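Local coordinates for protein alpha-l-arabinofuranosidase (Gibberella zeae, PDB 2W5O) that probably hydrolyses terminal alpha-L-arabinofuranosyl residues from arabinose-containing polysaccharides such as arabinan, at residues L106-S111 / W155-M160. Sequence-based numbering, arbitrary orientation. Where two conformers were deposited one is given.
Sequences LCSGSS and WEPFLM. With AHR (alpha-L-arabinofuranose), chain B.
In Ser-108, OG stands opposite the backbone N (chi1 -175°), which sets it against the ring of Pro-157, whereas in Leu-159, CG lies beside the backbone N and opposite the carbonyl carbon (chi1 -67°), which brings CD1 to Ser-108 CB and Leu-106 CB; both meetings fall in the seam between two blades of a six-bladed beta-propeller. Strand 155-160 belongs to the innermost strand of its blade; 106-111 lies in the second strand of the blade before it. They run nearly antiparallel, at 167°, but no hydrogen bond joins them, and side chains fill the gap between the sheets.

Leu-159 reaches over with one branch, its CD1 lying 3.9 Å from Ser-108 CB and 4.2 Å from Leu-106 CB. Leu-168 and Tyr-91 also touch this leucine, which suits a bulky, branched hydrocarbon to a buried seam. Pro-157 presents its ring: CB comes within 3.4 Å of Ser-108 OG, while CG lies 3.7 Å from the backbone N of Gly-109. Serine fits because it is small and its hydroxyl is satisfied within its own blade, by the backbone O of Glu-122, so it can lie against an apolar ring.

Glu-156, just before this proline, points, like Trp-155, away from the seam, into the pocket at the propeller axis. There the same strand meets the arabinofuranose, and Glu-228 and Gln-181, which also hydrogen-bond the sugar, complete the site. Trp-155 offers a broad aromatic face, with AHR C5 over its centre. Glu-156 accepts a 2.8 Å hydrogen bond at OE1 from AHR O2, and Ser-171 OG also bonds to OE1. The other carboxylate oxygen, Glu-156 OE2, lies 3.1 Å from AHR C1, the anomeric carbon.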
loop_
_atom_site.group_PDB
_atom_site.type_symbol
_atom_site.label_atom_id
_atom_site.label_comp_id
_atom_site.label_asym_id
_atom_site.label_seq_id
_atom_site.Cartn_x
_atom_site.Cartn_y
_atom_site.Cartn_z
ATOM N N LEU A 106 9.816 -0.273 -10.130
ATOM C CA LEU A 106 8.540 0.216 -10.656
ATOM C C LEU A 106 7.947 1.210 -9.669
ATOM O O LEU A 106 8.083 1.047 -8.454
ATOM C CB LEU A 106 7.528 -0.931 -10.886
ATOM C CG LEU A 106 7.957 -1.927 -11.974
ATOM C CD1 LEU A 106 6.812 -2.929 -12.311
ATOM C CD2 LEU A 106 8.431 -1.170 -13.248
ATOM N N CYS A 107 7.302 2.247 -10.187
ATOM C CA CYS A 107 6.536 3.125 -9.332
ATOM C C CYS A 107 5.187 3.194 -9.985
ATOM O O CYS A 107 5.082 3.662 -11.101
ATOM C CB CYS A 107 7.132 4.529 -9.277
ATOM S SG CYS A 107 6.147 5.661 -8.166
ATOM N N SER A 108 4.172 2.661 -9.325
ATOM C CA SER A 108 2.829 2.739 -9.843
ATOM C C SER A 108 2.095 3.796 -9.022
ATOM O O SER A 108 2.553 4.165 -7.965
ATOM C CB SER A 108 2.147 1.367 -9.746
ATOM O OG SER A 108 0.872 1.406 -10.352
ATOM N N GLY A 109 0.961 4.284 -9.510
ATOM C CA GLY A 109 0.247 5.339 -8.826
ATOM C C GLY A 109 -0.827 5.849 -9.758
ATOM O O GLY A 109 -0.931 5.395 -10.917
ATOM N N SER A 110 -1.611 6.805 -9.284
ATOM C CA SER A 110 -2.743 7.265 -10.056
ATOM C C SER A 110 -2.564 8.708 -10.523
ATOM O O SER A 110 -2.356 9.647 -9.725
ATOM C CB SER A 110 -4.040 7.123 -9.246
ATOM O OG SER A 110 -5.134 7.694 -9.948
ATOM N N SER A 111 -2.659 8.887 -11.828
ATOM C CA SER A 111 -2.526 10.198 -12.425
ATOM C C SER A 111 -3.917 10.814 -12.505
ATOM O O SER A 111 -4.857 10.174 -12.971
ATOM C CB SER A 111 -1.857 10.102 -13.802
ATOM O OG SER A 111 -1.816 11.360 -14.474
ATOM N N TRP A 155 -8.526 3.187 -7.838
ATOM C CA TRP A 155 -7.548 3.634 -6.844
ATOM C C TRP A 155 -6.532 2.567 -6.378
ATOM O O TRP A 155 -6.773 1.368 -6.479
ATOM C CB TRP A 155 -8.255 4.036 -5.547
ATOM C CG TRP A 155 -9.666 4.655 -5.546
ATOM C CD1 TRP A 155 -10.857 4.002 -5.538
ATOM C CD2 TRP A 155 -9.973 6.045 -5.434
ATOM N NE1 TRP A 155 -11.898 4.913 -5.455
ATOM C CE2 TRP A 155 -11.365 6.165 -5.357
ATOM C CE3 TRP A 155 -9.199 7.195 -5.402
ATOM C CZ2 TRP A 155 -12.001 7.390 -5.262
ATOM C CZ3 TRP A 155 -9.841 8.410 -5.302
ATOM C CH2 TRP A 155 -11.219 8.495 -5.217
ATOM N N GLU A 156 -5.429 3.021 -5.778
ATOM C CA GLU A 156 -4.682 2.183 -4.841
ATOM C C GLU A 156 -3.994 0.943 -5.409
ATOM O O GLU A 156 -4.231 -0.179 -4.949
ATOM C CB GLU A 156 -5.639 1.821 -3.673
ATOM C CG GLU A 156 -6.040 3.055 -2.859
ATOM C CD GLU A 156 -7.420 2.961 -2.198
ATOM O OE1 GLU A 156 -8.149 1.968 -2.425
ATOM O OE2 GLU A 156 -7.773 3.909 -1.465
ATOM N N PRO A 157 -3.068 1.130 -6.377
ATOM C CA PRO A 157 -2.366 -0.044 -6.938
ATOM C C PRO A 157 -1.441 -0.745 -5.976
ATOM O O PRO A 157 -0.823 -0.128 -5.116
ATOM C CB PRO A 157 -1.529 0.538 -8.081
ATOM C CG PRO A 157 -1.341 1.996 -7.708
ATOM C CD PRO A 157 -2.579 2.409 -6.941
ATOM N N PHE A 158 -1.366 -2.052 -6.103
ATOM C CA PHE A 158 -0.423 -2.826 -5.305
ATOM C C PHE A 158 0.110 -3.942 -6.212
ATOM O O PHE A 158 -0.687 -4.664 -6.838
ATOM C CB PHE A 158 -1.078 -3.441 -4.059
ATOM C CG PHE A 158 -0.078 -4.191 -3.185
ATOM C CD1 PHE A 158 0.652 -3.514 -2.217
ATOM C CD2 PHE A 158 0.199 -5.552 -3.408
ATOM C CE1 PHE A 158 1.615 -4.197 -1.425
ATOM C CE2 PHE A 158 1.154 -6.228 -2.652
ATOM C CZ PHE A 158 1.870 -5.556 -1.652
ATOM N N LEU A 159 1.437 -4.071 -6.284
ATOM C CA LEU A 159 2.089 -4.971 -7.242
ATOM C C LEU A 159 2.728 -6.176 -6.573
ATOM O O LEU A 159 3.305 -6.070 -5.486
ATOM C CB LEU A 159 3.177 -4.223 -8.022
ATOM C CG LEU A 159 2.744 -3.118 -8.989
ATOM C CD1 LEU A 159 3.891 -2.135 -9.210
ATOM C CD2 LEU A 159 2.259 -3.713 -10.315
HETATM N N MSE A 160 2.657 -7.318 -7.248
HETATM C CA MSE A 160 3.333 -8.493 -6.766
HETATM C C MSE A 160 3.490 -9.452 -7.929
HETATM O O MSE A 160 2.612 -9.559 -8.784
HETATM C CB MSE A 160 2.531 -9.163 -5.650
HETATM C CG MSE A 160 3.301 -10.258 -4.874
HETATM SE SE MSE A 160 2.100 -11.249 -3.701
HETATM C CE MSE A 160 1.025 -12.120 -5.093
HETATM O O5 AHR B . -10.212 7.944 -1.285
HETATM C C5 AHR B . -10.081 6.651 -1.856
HETATM C C4 AHR B . -10.830 5.745 -0.926
HETATM O O4 AHR B . -9.952 5.453 0.173
HETATM C C3 AHR B . -11.117 4.417 -1.607
HETATM O O3 AHR B . -12.376 4.481 -2.250
HETATM C C2 AHR B . -11.043 3.424 -0.445
HETATM O O2 AHR B . -10.570 2.186 -1.005
HETATM C C1 AHR B . -10.105 4.092 0.599
HETATM O O1 AHR B . -10.358 4.141 2.029
#